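Local coordinates for microcompartments protein (Desulfitobacterium hafniense, PDB 3NWG) that probably helps form the shell of a bacterial microcompartment, as a protein of two BMC domains in tandem, at residues A20-E33 / V44-S56. Numbering follows the deposited sequence.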
loop_
_atom_site.group_PDB
_atom_site.type_symbol
_atom_site.label_atom_id
_atom_site.label_comp_id
_atom_site.label_asym_id
_atom_site.label_seq_id
_atom_site.Cartn_x
_atom_site.Cartn_y
_atom_site.Cartn_z
ATOM N N ALA A 20 -10.072 13.874 -20.860
ATOM C CA ALA A 20 -9.402 12.585 -21.053
ATOM C C ALA A 20 -10.298 11.654 -21.844
ATOM O O ALA A 20 -9.826 10.899 -22.688
ATOM C CB ALA A 20 -9.020 11.956 -19.718
ATOM N N ASP A 21 -11.595 11.743 -21.591
ATOM C CA ASP A 21 -12.577 10.922 -22.277
ATOM C C ASP A 21 -12.612 11.247 -23.763
ATOM O O ASP A 21 -12.660 10.345 -24.589
ATOM C CB ASP A 21 -13.961 11.161 -21.678
ATOM C CG ASP A 21 -15.006 10.205 -22.223
ATOM O OD1 ASP A 21 -14.944 9.015 -21.844
ATOM O OD2 ASP A 21 -15.885 10.631 -23.022
ATOM N N ALA A 22 -12.606 12.544 -24.077
ATOM C CA ALA A 22 -12.547 13.049 -25.437
ATOM C C ALA A 22 -11.274 12.573 -26.141
ATOM O O ALA A 22 -11.332 12.095 -27.286
ATOM C CB ALA A 22 -12.617 14.561 -25.436
HETATM N N MSE A 23 -10.139 12.678 -25.443
HETATM C CA MSE A 23 -8.819 12.332 -25.994
HETATM C C MSE A 23 -8.685 10.848 -26.359
HETATM O O MSE A 23 -8.146 10.487 -27.417
HETATM C CB MSE A 23 -7.736 12.742 -25.002
HETATM C CG MSE A 23 -7.660 14.243 -24.868
HETATM SE SE MSE A 23 -6.639 14.938 -23.363
HETATM C CE MSE A 23 -4.830 14.599 -24.080
ATOM N N LEU A 24 -9.189 9.985 -25.481
ATOM C CA LEU A 24 -9.157 8.553 -25.725
ATOM C C LEU A 24 -10.033 8.163 -26.907
ATOM O O LEU A 24 -9.749 7.165 -27.595
ATOM C CB LEU A 24 -9.618 7.797 -24.483
ATOM C CG LEU A 24 -8.679 7.944 -23.296
ATOM C CD1 LEU A 24 -9.323 7.334 -22.080
ATOM C CD2 LEU A 24 -7.306 7.306 -23.598
ATOM N N LYS A 25 -11.089 8.946 -27.134
ATOM C CA LYS A 25 -12.097 8.594 -28.122
ATOM C C LYS A 25 -11.726 9.108 -29.501
ATOM O O LYS A 25 -12.183 8.582 -30.518
ATOM C CB LYS A 25 -13.457 9.152 -27.710
ATOM C CG LYS A 25 -14.118 8.374 -26.611
ATOM C CD LYS A 25 -15.442 8.974 -26.240
ATOM C CE LYS A 25 -16.116 8.134 -25.175
ATOM N NZ LYS A 25 -17.200 8.892 -24.488
ATOM N N ALA A 26 -10.871 10.128 -29.518
ATOM C CA ALA A 26 -10.626 10.910 -30.708
ATOM C C ALA A 26 -9.923 10.135 -31.822
ATOM O O ALA A 26 -10.107 10.450 -32.998
ATOM C CB ALA A 26 -9.854 12.155 -30.351
ATOM N N ALA A 27 -9.143 9.122 -31.452
ATOM C CA ALA A 27 -8.208 8.472 -32.365
ATOM C C ALA A 27 -7.565 7.306 -31.620
ATOM O O ALA A 27 -7.758 7.194 -30.414
ATOM C CB ALA A 27 -7.150 9.470 -32.835
ATOM N N GLN A 28 -6.831 6.433 -32.324
ATOM C CA GLN A 28 -6.119 5.321 -31.677
ATOM C C GLN A 28 -4.896 5.827 -30.924
ATOM O O GLN A 28 -3.805 5.938 -31.490
ATOM C CB GLN A 28 -5.709 4.216 -32.670
ATOM C CG GLN A 28 -6.662 2.962 -32.757
ATOM C CD GLN A 28 -7.075 2.352 -31.378
ATOM O OE1 GLN A 28 -6.311 2.384 -30.385
ATOM N NE2 GLN A 28 -8.296 1.791 -31.329
ATOM N N VAL A 29 -5.102 6.158 -29.657
ATOM C CA VAL A 29 -4.015 6.549 -28.761
ATOM C C VAL A 29 -4.089 5.708 -27.487
ATOM O O VAL A 29 -5.157 5.203 -27.129
ATOM C CB VAL A 29 -4.016 8.083 -28.397
ATOM C CG1 VAL A 29 -3.769 8.956 -29.636
ATOM C CG2 VAL A 29 -5.294 8.487 -27.688
ATOM N N ASP A 30 -2.948 5.537 -26.825
ATOM C CA ASP A 30 -2.910 4.879 -25.534
ATOM C C ASP A 30 -2.777 5.941 -24.461
ATOM O O ASP A 30 -2.114 6.964 -24.669
ATOM C CB ASP A 30 -1.744 3.881 -25.463
ATOM C CG ASP A 30 -2.072 2.510 -26.118
ATOM O OD1 ASP A 30 -3.072 2.369 -26.859
ATOM O OD2 ASP A 30 -1.303 1.555 -25.886
ATOM N N LEU A 31 -3.426 5.710 -23.327
ATOM C CA LEU A 31 -3.264 6.571 -22.161
ATOM C C LEU A 31 -2.034 6.174 -21.349
ATOM O O LEU A 31 -1.875 5.012 -20.957
ATOM C CB LEU A 31 -4.504 6.510 -21.281
ATOM C CG LEU A 31 -4.559 7.404 -20.048
ATOM C CD1 LEU A 31 -4.721 8.887 -20.424
ATOM C CD2 LEU A 31 -5.711 6.938 -19.173
ATOM N N LEU A 32 -1.164 7.146 -21.114
ATOM C CA LEU A 32 0.005 6.960 -20.266
ATOM C C LEU A 32 -0.305 7.359 -18.829
ATOM O O LEU A 32 0.019 6.638 -17.883
ATOM C CB LEU A 32 1.161 7.821 -20.772
ATOM C CG LEU A 32 1.681 7.529 -22.165
ATOM C CD1 LEU A 32 2.555 8.678 -22.609
ATOM C CD2 LEU A 32 2.445 6.233 -22.153
ATOM N N GLU A 33 -0.924 8.528 -18.688
ATOM C CA GLU A 33 -1.145 9.145 -17.396
ATOM C C GLU A 33 -2.383 10.024 -17.476
ATOM O O GLU A 33 -2.556 10.803 -18.427
ATOM C CB GLU A 33 0.087 9.979 -16.977
ATOM C CG GLU A 33 0.153 10.329 -15.496
ATOM C CD GLU A 33 0.222 9.090 -14.619
ATOM O OE1 GLU A 33 -0.845 8.664 -14.109
ATOM O OE2 GLU A 33 1.337 8.529 -14.467
ATOM N N VAL A 44 -3.203 14.982 -18.544
ATOM C CA VAL A 44 -3.397 13.808 -19.376
ATOM C C VAL A 44 -2.224 13.679 -20.312
ATOM O O VAL A 44 -1.830 14.637 -20.983
ATOM C CB VAL A 44 -4.739 13.842 -20.168
ATOM C CG1 VAL A 44 -4.950 12.560 -20.945
ATOM C CG2 VAL A 44 -5.915 14.078 -19.223
ATOM N N LEU A 45 -1.658 12.482 -20.313
ATOM C CA LEU A 45 -0.574 12.122 -21.212
ATOM C C LEU A 45 -0.997 10.912 -22.016
ATOM O O LEU A 45 -1.493 9.921 -21.471
ATOM C CB LEU A 45 0.701 11.781 -20.441
ATOM C CG LEU A 45 1.501 12.905 -19.798
ATOM C CD1 LEU A 45 2.498 12.314 -18.827
ATOM C CD2 LEU A 45 2.228 13.723 -20.853
ATOM N N ILE A 46 -0.767 10.996 -23.316
ATOM C CA ILE A 46 -1.136 9.943 -24.249
ATOM C C ILE A 46 -0.033 9.761 -25.285
ATOM O O ILE A 46 0.823 10.637 -25.469
ATOM C CB ILE A 46 -2.438 10.298 -24.966
ATOM C CG1 ILE A 46 -2.380 11.764 -25.406
ATOM C CG2 ILE A 46 -3.621 10.094 -24.025
ATOM C CD1 ILE A 46 -2.954 12.046 -26.746
ATOM N N CYS A 47 -0.051 8.621 -25.955
ATOM C CA CYS A 47 0.915 8.367 -26.998
ATOM C C CYS A 47 0.265 7.570 -28.125
ATOM O O CYS A 47 -0.628 6.761 -27.895
ATOM C CB CYS A 47 2.132 7.625 -26.429
ATOM S SG CYS A 47 1.849 5.858 -26.154
ATOM N N GLY A 48 0.729 7.817 -29.341
ATOM C CA GLY A 48 0.282 7.102 -30.535
ATOM C C GLY A 48 1.055 7.661 -31.713
ATOM O O GLY A 48 2.132 8.222 -31.528
ATOM N N ASP A 49 0.510 7.526 -32.920
ATOM C CA ASP A 49 1.121 8.152 -34.083
ATOM C C ASP A 49 0.884 9.657 -34.079
ATOM O O ASP A 49 -0.117 10.137 -33.553
ATOM C CB ASP A 49 0.630 7.519 -35.390
ATOM C CG ASP A 49 1.564 6.392 -35.889
ATOM O OD1 ASP A 49 1.087 5.540 -36.702
ATOM O OD2 ASP A 49 2.771 6.352 -35.487
ATOM N N VAL A 50 1.845 10.377 -34.647
ATOM C CA VAL A 50 1.783 11.813 -34.878
ATOM C C VAL A 50 0.364 12.344 -35.033
ATOM O O VAL A 50 -0.093 13.171 -34.228
ATOM C CB VAL A 50 2.508 12.195 -36.180
ATOM C CG1 VAL A 50 2.935 13.656 -36.127
ATOM C CG2 VAL A 50 3.699 11.258 -36.453
ATOM N N ALA A 51 -0.310 11.897 -36.090
ATOM C CA ALA A 51 -1.627 12.413 -36.438
ATOM C C ALA A 51 -2.690 12.015 -35.401
ATOM O O ALA A 51 -3.575 12.804 -35.100
ATOM C CB ALA A 51 -2.024 11.961 -37.846
ATOM N N ALA A 52 -2.587 10.803 -34.860
ATOM C CA ALA A 52 -3.506 10.325 -33.834
ATOM C C ALA A 52 -3.388 11.168 -32.557
ATOM O O ALA A 52 -4.395 11.631 -32.013
ATOM C CB ALA A 52 -3.274 8.842 -33.551
ATOM N N VAL A 53 -2.158 11.410 -32.107
ATOM C CA VAL A 53 -1.921 12.297 -30.966
ATOM C C VAL A 53 -2.425 13.725 -31.248
ATOM O O VAL A 53 -2.942 14.399 -30.353
ATOM C CB VAL A 53 -0.426 12.302 -30.533
ATOM C CG1 VAL A 53 -0.135 13.384 -29.507
ATOM C CG2 VAL A 53 -0.027 10.951 -29.979
ATOM N N GLN A 54 -2.316 14.188 -32.486
ATOM C CA GLN A 54 -2.774 15.539 -32.776
ATOM C C GLN A 54 -4.279 15.672 -32.648
ATOM O O GLN A 54 -4.770 16.722 -32.214
ATOM C CB GLN A 54 -2.319 16.016 -34.149
ATOM C CG GLN A 54 -2.917 17.376 -34.525
ATOM C CD GLN A 54 -2.376 18.517 -33.666
ATOM O OE1 GLN A 54 -1.268 19.002 -33.913
ATOM N NE2 GLN A 54 -3.151 18.947 -32.654
ATOM N N SER A 55 -5.012 14.615 -33.008
ATOM C CA SER A 55 -6.475 14.657 -32.953
ATOM C C SER A 55 -6.919 14.577 -31.502
ATOM O O SER A 55 -7.800 15.316 -31.051
ATOM C CB SER A 55 -7.075 13.495 -33.731
ATOM O OG SER A 55 -6.569 13.458 -35.053
ATOM N N SER A 56 -6.281 13.662 -30.783
ATOM C CA SER A 56 -6.539 13.447 -29.388
ATOM C C SER A 56 -6.322 14.742 -28.590
ATOM O O SER A 56 -7.195 15.146 -27.809
ATOM C CB SER A 56 -5.623 12.339 -28.909
ATOM O OG SER A 56 -5.972 11.866 -27.630
#
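A chi1 of -168° carries the Ser56 hydroxyl away from its own backbone N and on to the carbonyl of Met23, whose own chain, bent at chi3 (76°), folds SE and CE against Val44. The pair illustrates how the two helices of a BMC domain, an alpha/beta fold, pack on each other and on one face of its four-stranded antiparallel sheet: helices 13-26 and 50-64 run roughly antiparallel, with the axes of 20-26 and 50-56 8.3 Å apart. Ser56 OG donates to Met23 O at 2.6 Å, from above the carbonyl plane, near the last turn of helix 13-26. Val29 CG2 lies 3.4 Å from Ser56 OG, while Val29 CG1 rests on the backbone of Ala52, so Val29, where the chain turns back toward the sheet, lies under helix 50-64. Were Ser56 an alanine, the Met23 carbonyl would probably lose this side-chain donor, and the two helices the polar tie between them. Deeper in, Met23 CE touches Val44 CG1 at 3.7 Å and also meets Ile46 CG1; Leu31 CD1, from the neighbouring strand, crosses Val44 at about a right angle, completing an apolar layer to which Val8 of strand 4-10 adds. On the other sheet face Leu32 CD1 lies against Cys47 CB, and Leu82 of helix 79-85 packs on both residues. The hairpin itself is held by paired bonds between Asp30 and Cys47, the one from Asp30 N almost straight at 170°. Beyond Leu31 the ladder slips by one residue in a classic beta bulge, where Leu32 and Glu33 both face Leu45. There Leu45 O takes two donors from the same face of its plane, Leu32 N at 2.8 Å and Glu33 N at 3.2 Å, while Leu45 N returns a bond to Glu33 O at 2.7 Å.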